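Local structure of cleavage stimulation factor 77 (Encephalitozoon cuniculi, 2UY1) at residues E90-E95 with N110-A115; Y211-Y216 with I453-R458; L285-I290 with S445-D450. The protein probably binds mRNA as part of the pre-mRNA 3'-end processing machinery, as its suppressor-of-forked relatives do. All blocks are in the same frame, centred on the assembly; numbering follows the deposited sequence. Where two conformers were deposited one is given.

Contact 1: E90-E95 with N110-A115; sequences EYIEEE and NGYMRA. Unlike the reference sequence in segment 90-95: Glu95 (reference Leu).
Ile92 and Tyr112 make the apolar part of this interface. The delta methyl CD1 of Ile92 sits over the middle of one face of the phenol ring, a CH-pi contact of 3.8 Å from CD1 to the centroid of the Tyr112 ring and only 12° off the ring normal. The ring lies beneath it because CG of Tyr112 stands anti to its own carbonyl carbon (chi1 -82°). Farther along the ring, CG2 of Ile92 lies 3.9 Å from OH of Tyr112.

The missing side chain of Gly111 lets the two backbones come close, with CA of Ile92 6.9 Å from CA of Gly111; CE2 of Tyr91 reaches CA of Gly111 at 4.3 Å.

OH of Tyr91 and NH1 of Arg114 are 4.1 Å apart, too far for a hydrogen bond, and the two side chains cross at about a right angle. The tyrosine hydroxyl is hydrogen-bonded to Glu72 instead.

The two segments run antiparallel (167°), with axes 10.5 Å apart, an arrangement consistent with the helical-repeat fold of the suppressor-of-forked family. Helix 68-77 packs against Tyr91 and Arg114, while helix 123-137 meets Tyr112 and Ala115.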
loop_
_atom_site.group_PDB
_atom_site.type_symbol
_atom_site.label_atom_id
_atom_site.label_comp_id
_atom_site.label_asym_id
_atom_site.label_seq_id
_atom_site.Cartn_x
_atom_site.Cartn_y
_atom_site.Cartn_z
ATOM N N GLU A 90 37.233 -6.038 37.984
ATOM C CA GLU A 90 37.938 -5.016 38.736
ATOM C C GLU A 90 37.561 -5.059 40.212
ATOM O O GLU A 90 38.401 -4.764 41.091
ATOM C CB GLU A 90 37.653 -3.633 38.168
ATOM C CG GLU A 90 38.087 -3.392 36.729
ATOM C CD GLU A 90 37.461 -2.105 36.130
ATOM O OE1 GLU A 90 37.196 -1.140 36.891
ATOM O OE2 GLU A 90 37.234 -2.070 34.892
ATOM N N TYR A 91 36.299 -5.374 40.496
ATOM C CA TYR A 91 35.797 -5.466 41.851
ATOM C C TYR A 91 36.493 -6.590 42.608
ATOM O O TYR A 91 36.882 -6.411 43.764
ATOM C CB TYR A 91 34.296 -5.706 41.827
ATOM C CG TYR A 91 33.612 -6.134 43.128
ATOM C CD1 TYR A 91 33.813 -5.436 44.345
ATOM C CD2 TYR A 91 32.720 -7.181 43.123
ATOM C CE1 TYR A 91 33.152 -5.792 45.487
ATOM C CE2 TYR A 91 32.046 -7.557 44.278
ATOM C CZ TYR A 91 32.262 -6.847 45.454
ATOM O OH TYR A 91 31.610 -7.242 46.613
ATOM N N ILE A 92 36.654 -7.736 41.938
ATOM C CA ILE A 92 37.221 -8.927 42.542
ATOM C C ILE A 92 38.728 -8.717 42.738
ATOM O O ILE A 92 39.287 -9.247 43.689
ATOM C CB ILE A 92 36.860 -10.252 41.723
ATOM C CG1 ILE A 92 35.449 -10.749 42.113
ATOM C CG2 ILE A 92 37.864 -11.353 41.996
ATOM C CD1 ILE A 92 34.767 -11.552 41.026
ATOM N N GLU A 93 39.363 -7.931 41.887
ATOM C CA GLU A 93 40.704 -7.407 42.098
ATOM C C GLU A 93 40.865 -6.598 43.378
ATOM O O GLU A 93 41.830 -6.753 44.060
ATOM C CB GLU A 93 41.163 -6.542 40.931
ATOM C CG GLU A 93 41.666 -7.204 39.713
ATOM C CD GLU A 93 42.535 -6.268 38.854
ATOM O OE1 GLU A 93 42.228 -6.070 37.693
ATOM O OE2 GLU A 93 43.544 -5.754 39.330
ATOM N N GLU A 94 39.900 -5.734 43.661
ATOM C CA GLU A 94 39.782 -5.003 44.923
ATOM C C GLU A 94 39.518 -5.806 46.210
ATOM O O GLU A 94 40.131 -5.554 47.197
ATOM C CB GLU A 94 38.754 -3.895 44.833
ATOM C CG GLU A 94 38.964 -2.825 43.817
ATOM C CD GLU A 94 40.316 -2.203 43.859
ATOM O OE1 GLU A 94 40.798 -1.806 44.905
ATOM O OE2 GLU A 94 40.898 -2.083 42.807
ATOM N N GLU A 95 38.566 -6.731 46.210
ATOM C CA GLU A 95 38.542 -7.690 47.208
ATOM C C GLU A 95 40.021 -8.385 47.610
ATOM O O GLU A 95 39.828 -8.976 48.640
ATOM C CB GLU A 95 37.490 -8.716 46.836
ATOM C CG GLU A 95 36.089 -8.280 47.105
ATOM C CD GLU A 95 35.114 -9.036 46.258
ATOM O OE1 GLU A 95 35.331 -9.108 45.052
ATOM O OE2 GLU A 95 34.119 -9.545 46.774
ATOM N N ASN A 110 31.127 -14.433 46.984
ATOM C CA ASN A 110 29.779 -13.898 46.737
ATOM C C ASN A 110 29.768 -13.146 45.393
ATOM O O ASN A 110 28.782 -13.223 44.648
ATOM C CB ASN A 110 29.298 -12.986 47.871
ATOM C CG ASN A 110 27.864 -12.378 47.607
ATOM O OD1 ASN A 110 27.721 -11.157 47.431
ATOM N ND2 ASN A 110 26.818 -13.239 47.592
ATOM N N GLY A 111 30.871 -12.454 45.101
ATOM C CA GLY A 111 31.109 -11.755 43.841
ATOM C C GLY A 111 31.008 -12.667 42.619
ATOM O O GLY A 111 30.210 -12.388 41.717
ATOM N N TYR A 112 31.812 -13.744 42.595
ATOM C CA TYR A 112 31.714 -14.784 41.557
ATOM C C TYR A 112 30.321 -15.364 41.401
ATOM O O TYR A 112 29.903 -15.673 40.292
ATOM C CB TYR A 112 32.659 -15.958 41.814
ATOM C CG TYR A 112 34.034 -15.659 41.346
ATOM C CD1 TYR A 112 34.266 -15.282 40.018
ATOM C CD2 TYR A 112 35.106 -15.676 42.228
ATOM C CE1 TYR A 112 35.501 -14.924 39.586
ATOM C CE2 TYR A 112 36.358 -15.368 41.781
ATOM C CZ TYR A 112 36.554 -14.996 40.452
ATOM O OH TYR A 112 37.805 -14.676 40.009
ATOM N N MET A 113 29.645 -15.584 42.516
ATOM C CA MET A 113 28.336 -16.218 42.465
ATOM C C MET A 113 27.249 -15.243 41.919
ATOM O O MET A 113 26.360 -15.679 41.174
ATOM C CB MET A 113 27.934 -16.809 43.833
ATOM C CG MET A 113 28.777 -18.032 44.338
ATOM S SD MET A 113 28.765 -19.533 43.285
ATOM C CE MET A 113 28.979 -20.824 44.583
ATOM N N ARG A 114 27.322 -13.965 42.316
ATOM C CA ARG A 114 26.489 -12.898 41.726
ATOM C C ARG A 114 26.736 -12.718 40.196
ATOM O O ARG A 114 25.778 -12.702 39.409
ATOM C CB ARG A 114 26.661 -11.576 42.471
ATOM C CG ARG A 114 25.835 -11.402 43.782
ATOM C CD ARG A 114 26.402 -10.212 44.663
ATOM N NE ARG A 114 26.321 -8.878 44.019
ATOM C CZ ARG A 114 26.921 -7.759 44.457
ATOM N NH1 ARG A 114 27.686 -7.769 45.546
ATOM N NH2 ARG A 114 26.751 -6.617 43.793
ATOM N N ALA A 115 28.002 -12.612 39.767
ATOM C CA ALA A 115 28.292 -12.605 38.321
ATOM C C ALA A 115 27.675 -13.803 37.590
ATOM O O ALA A 115 27.047 -13.623 36.587
ATOM C CB ALA A 115 29.778 -12.539 38.075
#

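Contact 2: Y211-Y216 with I453-R458; sequences YAEEVY and IRDNSR
The CA atoms of Ala212 and Arg458 lie 8.1 Å apart where the start of helix 213-225 faces a type I beta turn from Asp455 to Arg458. The turn is reinforced as an Asx turn: OD1 of Asp455 accepts from the backbone N of Ser457 at 2.9 Å and from the OG of the same serine. Tying the C-terminal tail back onto the start of helix 213-225, Arg458 forms a salt bridge, its NH1 lying 3.0 Å from OE1 of Glu214. OE1 uses its syn lone pair, and the acceptor is tilted 20° out of the guanidinium plane. CB of Ala212 lies over one face of that group, toward its rim, 3.7 Å from CZ of Arg458. The Tyr211 side chain crosses that of Arg458 at about a right angle, with NE near the ring edge.

The side chains of Glu213 and Asp455 slide past each other in opposite directions, and their like charges would be expected to repel. OE2 of Glu213 is hydrogen-bonded to Tyr439, and OD2 of Asp455 takes the backbone N of Asp244. A water donates to OE1 of Glu213 and OD2 of Asp455, at 2.6 Å each, while accepting from the backbone N of Glu213 and from NH1 of Arg458.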
loop_
_atom_site.group_PDB
_atom_site.type_symbol
_atom_site.label_atom_id
_atom_site.label_comp_id
_atom_site.label_asym_id
_atom_site.label_seq_id
_atom_site.Cartn_x
_atom_site.Cartn_y
_atom_site.Cartn_z
ATOM N N TYR A 211 15.677 10.570 23.999
ATOM C CA TYR A 211 15.106 11.590 23.098
ATOM C C TYR A 211 14.005 10.963 22.256
ATOM O O TYR A 211 13.278 11.668 21.555
ATOM C CB TYR A 211 16.229 12.146 22.199
ATOM C CG TYR A 211 17.004 10.992 21.540
ATOM C CD1 TYR A 211 16.448 10.294 20.468
ATOM C CD2 TYR A 211 18.260 10.576 22.016
ATOM C CE1 TYR A 211 17.083 9.189 19.876
ATOM C CE2 TYR A 211 18.932 9.447 21.398
ATOM C CZ TYR A 211 18.309 8.803 20.312
ATOM O OH TYR A 211 18.849 7.729 19.668
ATOM N N ALA A 212 13.879 9.637 22.324
ATOM C CA ALA A 212 12.925 8.871 21.518
ATOM C C ALA A 212 11.585 8.622 22.233
ATOM O O ALA A 212 11.522 7.855 23.176
ATOM C CB ALA A 212 13.524 7.510 21.119
ATOM N N GLU A 213 10.523 9.275 21.804
ATOM C CA GLU A 213 9.153 8.981 22.409
ATOM C C GLU A 213 8.816 7.481 22.629
ATOM O O GLU A 213 8.183 7.139 23.661
ATOM C CB GLU A 213 8.085 9.670 21.540
ATOM C CG GLU A 213 7.710 8.919 20.248
ATOM C CD GLU A 213 7.246 9.818 19.115
ATOM O OE1 GLU A 213 7.664 11.010 19.084
ATOM O OE2 GLU A 213 6.480 9.329 18.241
ATOM N N GLU A 214 9.121 6.580 21.651
ATOM C CA GLU A 214 8.915 5.105 21.829
ATOM C C GLU A 214 9.224 4.512 23.177
ATOM O O GLU A 214 8.506 3.631 23.624
ATOM C CB GLU A 214 9.710 4.261 20.827
ATOM C CG GLU A 214 9.401 4.457 19.382
ATOM C CD GLU A 214 10.230 5.603 18.760
ATOM O OE1 GLU A 214 10.479 6.619 19.420
ATOM O OE2 GLU A 214 10.687 5.427 17.623
ATOM N N VAL A 215 10.319 4.884 23.803
ATOM C CA VAL A 215 10.817 4.149 24.904
ATOM C C VAL A 215 10.056 4.523 26.174
ATOM O O VAL A 215 9.991 3.730 27.075
ATOM C CB VAL A 215 12.380 4.262 25.126
ATOM C CG1 VAL A 215 13.077 3.527 23.972
ATOM C CG2 VAL A 215 12.882 5.741 25.222
ATOM N N TYR A 216 9.614 5.762 26.253
ATOM C CA TYR A 216 8.696 6.188 27.352
ATOM C C TYR A 216 7.329 5.509 27.212
ATOM O O TYR A 216 6.763 5.089 28.159
ATOM C CB TYR A 216 8.513 7.663 27.296
ATOM C CG TYR A 216 9.785 8.395 27.536
ATOM C CD1 TYR A 216 10.230 8.673 28.821
ATOM C CD2 TYR A 216 10.590 8.802 26.448
ATOM C CE1 TYR A 216 11.431 9.386 28.997
ATOM C CE2 TYR A 216 11.775 9.481 26.608
ATOM C CZ TYR A 216 12.209 9.750 27.866
ATOM O OH TYR A 216 13.398 10.449 27.975
ATOM N N ILE A 453 1.978 12.387 12.736
ATOM C CA ILE A 453 2.795 12.956 13.805
ATOM C C ILE A 453 4.288 12.867 13.386
ATOM O O ILE A 453 4.683 11.905 12.733
ATOM C CB ILE A 453 2.635 12.068 15.042
ATOM C CG1 ILE A 453 1.213 12.176 15.621
ATOM C CG2 ILE A 453 3.732 12.322 16.087
ATOM C CD1 ILE A 453 0.964 11.125 16.711
ATOM N N ARG A 454 5.100 13.840 13.767
ATOM C CA ARG A 454 6.548 13.615 13.749
ATOM C C ARG A 454 7.283 14.420 14.837
ATOM O O ARG A 454 6.842 15.480 15.282
ATOM C CB ARG A 454 7.105 14.003 12.416
ATOM C CG ARG A 454 7.253 15.446 12.273
ATOM C CD ARG A 454 7.396 15.822 10.806
ATOM N NE ARG A 454 8.054 14.803 9.961
ATOM C CZ ARG A 454 9.370 14.614 9.820
ATOM N NH1 ARG A 454 10.265 15.333 10.523
ATOM N NH2 ARG A 454 9.784 13.673 8.972
ATOM N N ASP A 455 8.437 13.900 15.200
ATOM C CA ASP A 455 9.375 14.592 16.024
ATOM C C ASP A 455 10.308 15.358 15.101
ATOM O O ASP A 455 11.081 14.765 14.341
ATOM C CB ASP A 455 10.127 13.562 16.841
ATOM C CG ASP A 455 10.965 14.178 17.866
ATOM O OD1 ASP A 455 11.647 15.157 17.528
ATOM O OD2 ASP A 455 10.963 13.682 18.992
ATOM N N ASN A 456 10.224 16.677 15.162
ATOM C CA ASN A 456 10.918 17.524 14.207
ATOM C C ASN A 456 12.376 17.608 14.536
ATOM O O ASN A 456 13.104 18.327 13.874
ATOM C CB ASN A 456 10.332 18.939 14.155
ATOM C CG ASN A 456 9.555 19.205 12.850
ATOM O OD1 ASN A 456 9.265 18.132 12.065
ATOM N ND2 ASN A 456 9.254 20.378 12.533
ATOM N N SER A 457 12.813 16.934 15.578
ATOM C CA SER A 457 14.210 17.099 15.952
ATOM C C SER A 457 15.020 15.833 15.742
ATOM O O SER A 457 16.234 15.895 15.867
ATOM C CB SER A 457 14.406 17.725 17.350
ATOM O OG SER A 457 14.333 16.758 18.377
ATOM N N ARG A 458 14.360 14.737 15.364
ATOM C CA ARG A 458 14.982 13.447 15.134
ATOM C C ARG A 458 15.119 13.258 13.667
ATOM O O ARG A 458 14.237 13.690 12.931
ATOM C CB ARG A 458 14.180 12.307 15.719
ATOM C CG ARG A 458 14.182 12.305 17.251
ATOM C CD ARG A 458 13.219 11.315 17.756
ATOM N NE ARG A 458 13.693 9.967 17.545
ATOM C CZ ARG A 458 12.961 8.896 17.726
ATOM N NH1 ARG A 458 11.696 9.068 18.150
ATOM N NH2 ARG A 458 13.452 7.690 17.418
HETATM O O HOH W 1 13.503 14.192 20.469
HETATM O O HOH W 2 10.249 11.206 19.449
#

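Contact 3: L285-I290 with S445-D450; sequences LDLLRI and SFNFLD
Ile290 and Phe448 provide the apolar side-chain contact. The two side chains cross at about a right angle, and the delta methyl CD1 of Ile290 lies 3.6 Å from CD2 of Phe448, meeting the ring obliquely. CB of Phe448 already points at the helix, and CG anti to the backbone N (chi1 -175°) carries the ring to Ile290. The ring is also covered from within its own segment: CG of Leu449 rests over the centre of one face, 3.7 Å above the ring plane of Phe448.

Leu287 packs against main chain instead. Its CD2 methyl lies 3.4 Å from the carbonyl O of Phe446 and 4.1 Å from CA of Asn447, so one leucine branch spans the point where helix 434-446 ends. Asn447 is the first residue there to leave helical backbone angles, and the chain continues as an irregular tail, with Leu449 at positive phi. In this helical-repeat protein, consistent with the HAT-type fold of its family, the contact therefore lays the exit of helix 434-446 against the flank of helix 282-300.

The side-chain ND2 of Asn291 donates to both Phe446 O and Leu287 O, bridging the two backbones, and OD1 of Asn447 accepts from the backbone N of Ile453. On the side of the helix turned from the tail, NH1 of Arg289 forms a salt bridge with OD1 of Asp286 one turn earlier, 2.9 Å away; the acceptor lies in the guanidinium plane, while the nitrogen approaches from above the carboxylate plane. The same OD1 also accepts from the backbone N of Gly318.

Phe448 meets Tyr324 and Phe446 meets Phe247, both edge-to-face; Phe448 also touches Met396 of the neighbouring subunit.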
loop_
_atom_site.group_PDB
_atom_site.type_symbol
_atom_site.label_atom_id
_atom_site.label_comp_id
_atom_site.label_asym_id
_atom_site.label_seq_id
_atom_site.Cartn_x
_atom_site.Cartn_y
_atom_site.Cartn_z
ATOM N N LEU A 285 -2.061 21.393 13.957
ATOM C CA LEU A 285 -3.258 21.897 14.627
ATOM C C LEU A 285 -4.440 21.016 14.299
ATOM O O LEU A 285 -5.252 20.759 15.144
ATOM C CB LEU A 285 -3.533 23.382 14.299
ATOM C CG LEU A 285 -2.661 24.364 15.129
ATOM C CD1 LEU A 285 -2.874 25.848 14.777
ATOM C CD2 LEU A 285 -2.864 24.130 16.626
ATOM N N ASP A 286 -4.525 20.564 13.052
ATOM C CA ASP A 286 -5.629 19.716 12.656
ATOM C C ASP A 286 -5.477 18.341 13.293
ATOM O O ASP A 286 -6.454 17.779 13.713
ATOM C CB ASP A 286 -5.713 19.592 11.121
ATOM C CG ASP A 286 -6.303 20.842 10.442
ATOM O OD1 ASP A 286 -7.115 21.617 11.043
ATOM O OD2 ASP A 286 -5.961 21.007 9.254
ATOM N N LEU A 287 -4.270 17.760 13.343
ATOM C CA LEU A 287 -4.095 16.469 14.094
ATOM C C LEU A 287 -4.499 16.603 15.592
ATOM O O LEU A 287 -5.047 15.706 16.214
ATOM C CB LEU A 287 -2.639 15.904 14.013
ATOM C CG LEU A 287 -2.181 14.826 13.007
ATOM C CD1 LEU A 287 -0.649 14.721 12.943
ATOM C CD2 LEU A 287 -2.746 13.539 13.349
ATOM N N LEU A 288 -4.127 17.707 16.189
ATOM C CA LEU A 288 -4.384 17.896 17.589
ATOM C C LEU A 288 -5.893 18.038 17.810
ATOM O O LEU A 288 -6.430 17.523 18.771
ATOM C CB LEU A 288 -3.668 19.165 17.983
ATOM C CG LEU A 288 -4.205 20.261 18.923
ATOM C CD1 LEU A 288 -3.041 20.901 19.664
ATOM C CD2 LEU A 288 -4.887 21.322 18.123
ATOM N N ARG A 289 -6.562 18.722 16.899
ATOM C CA ARG A 289 -8.054 18.931 16.999
ATOM C C ARG A 289 -8.771 17.597 16.816
ATOM O O ARG A 289 -9.715 17.289 17.555
ATOM C CB ARG A 289 -8.510 19.923 15.946
ATOM C CG ARG A 289 -8.190 21.436 16.293
ATOM C CD ARG A 289 -8.168 22.167 14.969
ATOM N NE ARG A 289 -7.799 23.591 15.103
ATOM C CZ ARG A 289 -7.252 24.337 14.143
ATOM N NH1 ARG A 289 -6.976 23.815 12.936
ATOM N NH2 ARG A 289 -6.911 25.596 14.422
ATOM N N ILE A 290 -8.379 16.816 15.816
ATOM C CA ILE A 290 -8.977 15.479 15.629
ATOM C C ILE A 290 -8.831 14.588 16.871
ATOM O O ILE A 290 -9.778 13.911 17.343
ATOM C CB ILE A 290 -8.340 14.828 14.347
ATOM C CG1 ILE A 290 -8.971 15.397 13.072
ATOM C CG2 ILE A 290 -8.377 13.327 14.362
ATOM C CD1 ILE A 290 -8.149 14.928 11.772
ATOM N N SER A 445 -3.120 5.041 14.914
ATOM C CA SER A 445 -4.467 5.408 15.453
ATOM C C SER A 445 -4.526 6.865 15.629
ATOM O O SER A 445 -5.516 7.465 15.206
ATOM C CB SER A 445 -4.736 4.718 16.786
ATOM O OG SER A 445 -4.775 3.320 16.644
ATOM N N PHE A 446 -3.546 7.467 16.311
ATOM C CA PHE A 446 -3.429 8.939 16.326
ATOM C C PHE A 446 -3.398 9.580 14.907
ATOM O O PHE A 446 -4.073 10.627 14.635
ATOM C CB PHE A 446 -2.165 9.399 17.131
ATOM C CG PHE A 446 -2.210 9.023 18.549
ATOM C CD1 PHE A 446 -3.419 9.074 19.241
ATOM C CD2 PHE A 446 -1.073 8.598 19.232
ATOM C CE1 PHE A 446 -3.458 8.732 20.576
ATOM C CE2 PHE A 446 -1.153 8.250 20.551
ATOM C CZ PHE A 446 -2.364 8.305 21.209
ATOM N N ASN A 447 -2.535 9.028 14.026
ATOM C CA ASN A 447 -2.496 9.511 12.635
ATOM C C ASN A 447 -3.824 9.353 11.882
ATOM O O ASN A 447 -4.592 8.400 12.165
ATOM C CB ASN A 447 -1.365 8.872 11.846
ATOM C CG ASN A 447 -0.052 9.237 12.417
ATOM O OD1 ASN A 447 0.065 10.193 13.240
ATOM N ND2 ASN A 447 0.977 8.520 11.980
ATOM N N PHE A 448 -4.081 10.285 10.940
ATOM C CA PHE A 448 -5.337 10.275 10.144
ATOM C C PHE A 448 -5.115 10.585 8.668
ATOM O O PHE A 448 -4.654 11.645 8.290
ATOM C CB PHE A 448 -6.389 11.181 10.771
ATOM C CG PHE A 448 -7.751 11.134 10.074
ATOM C CD1 PHE A 448 -8.532 9.985 10.126
ATOM C CD2 PHE A 448 -8.213 12.259 9.347
ATOM C CE1 PHE A 448 -9.778 9.920 9.479
ATOM C CE2 PHE A 448 -9.410 12.214 8.704
ATOM C CZ PHE A 448 -10.224 11.028 8.787
ATOM N N LEU A 449 -5.392 9.617 7.832
ATOM C CA LEU A 449 -5.190 9.753 6.397
ATOM C C LEU A 449 -3.739 10.120 6.104
ATOM O O LEU A 449 -2.853 9.419 6.595
ATOM C CB LEU A 449 -6.238 10.670 5.795
ATOM C CG LEU A 449 -7.666 10.137 5.998
ATOM C CD1 LEU A 449 -8.487 11.055 5.115
ATOM C CD2 LEU A 449 -7.880 8.697 5.594
ATOM N N ASP A 450 -3.469 11.218 5.409
ATOM C CA ASP A 450 -2.050 11.663 5.205
ATOM C C ASP A 450 -1.521 12.586 6.350
ATOM O O ASP A 450 -0.435 13.133 6.246
ATOM C CB ASP A 450 -1.949 12.398 3.872
ATOM C CG ASP A 450 -2.895 13.577 3.814
ATOM O OD1 ASP A 450 -4.106 13.329 3.848
ATOM O OD2 ASP A 450 -2.429 14.732 3.823
#

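Contacts 2 and 3 both place the end of helix 434-446 or the tail that follows it against earlier helices, and they are neighbours: their centres are about 17 Å apart, and CD1 of Ile453 packs 3.6 Å from CB of Phe446. Contact 1 stands apart, about 54 Å from contact 3 between centres and on the opposite side of the chain's centre; it joins two helices close in sequence. Contacts 1 and 3 are buried and mostly apolar, each with a methyl against an aromatic ring. Contact 2, only partly buried, relies on charge and ordered water. Contact 3 alone is also touched by the second subunit.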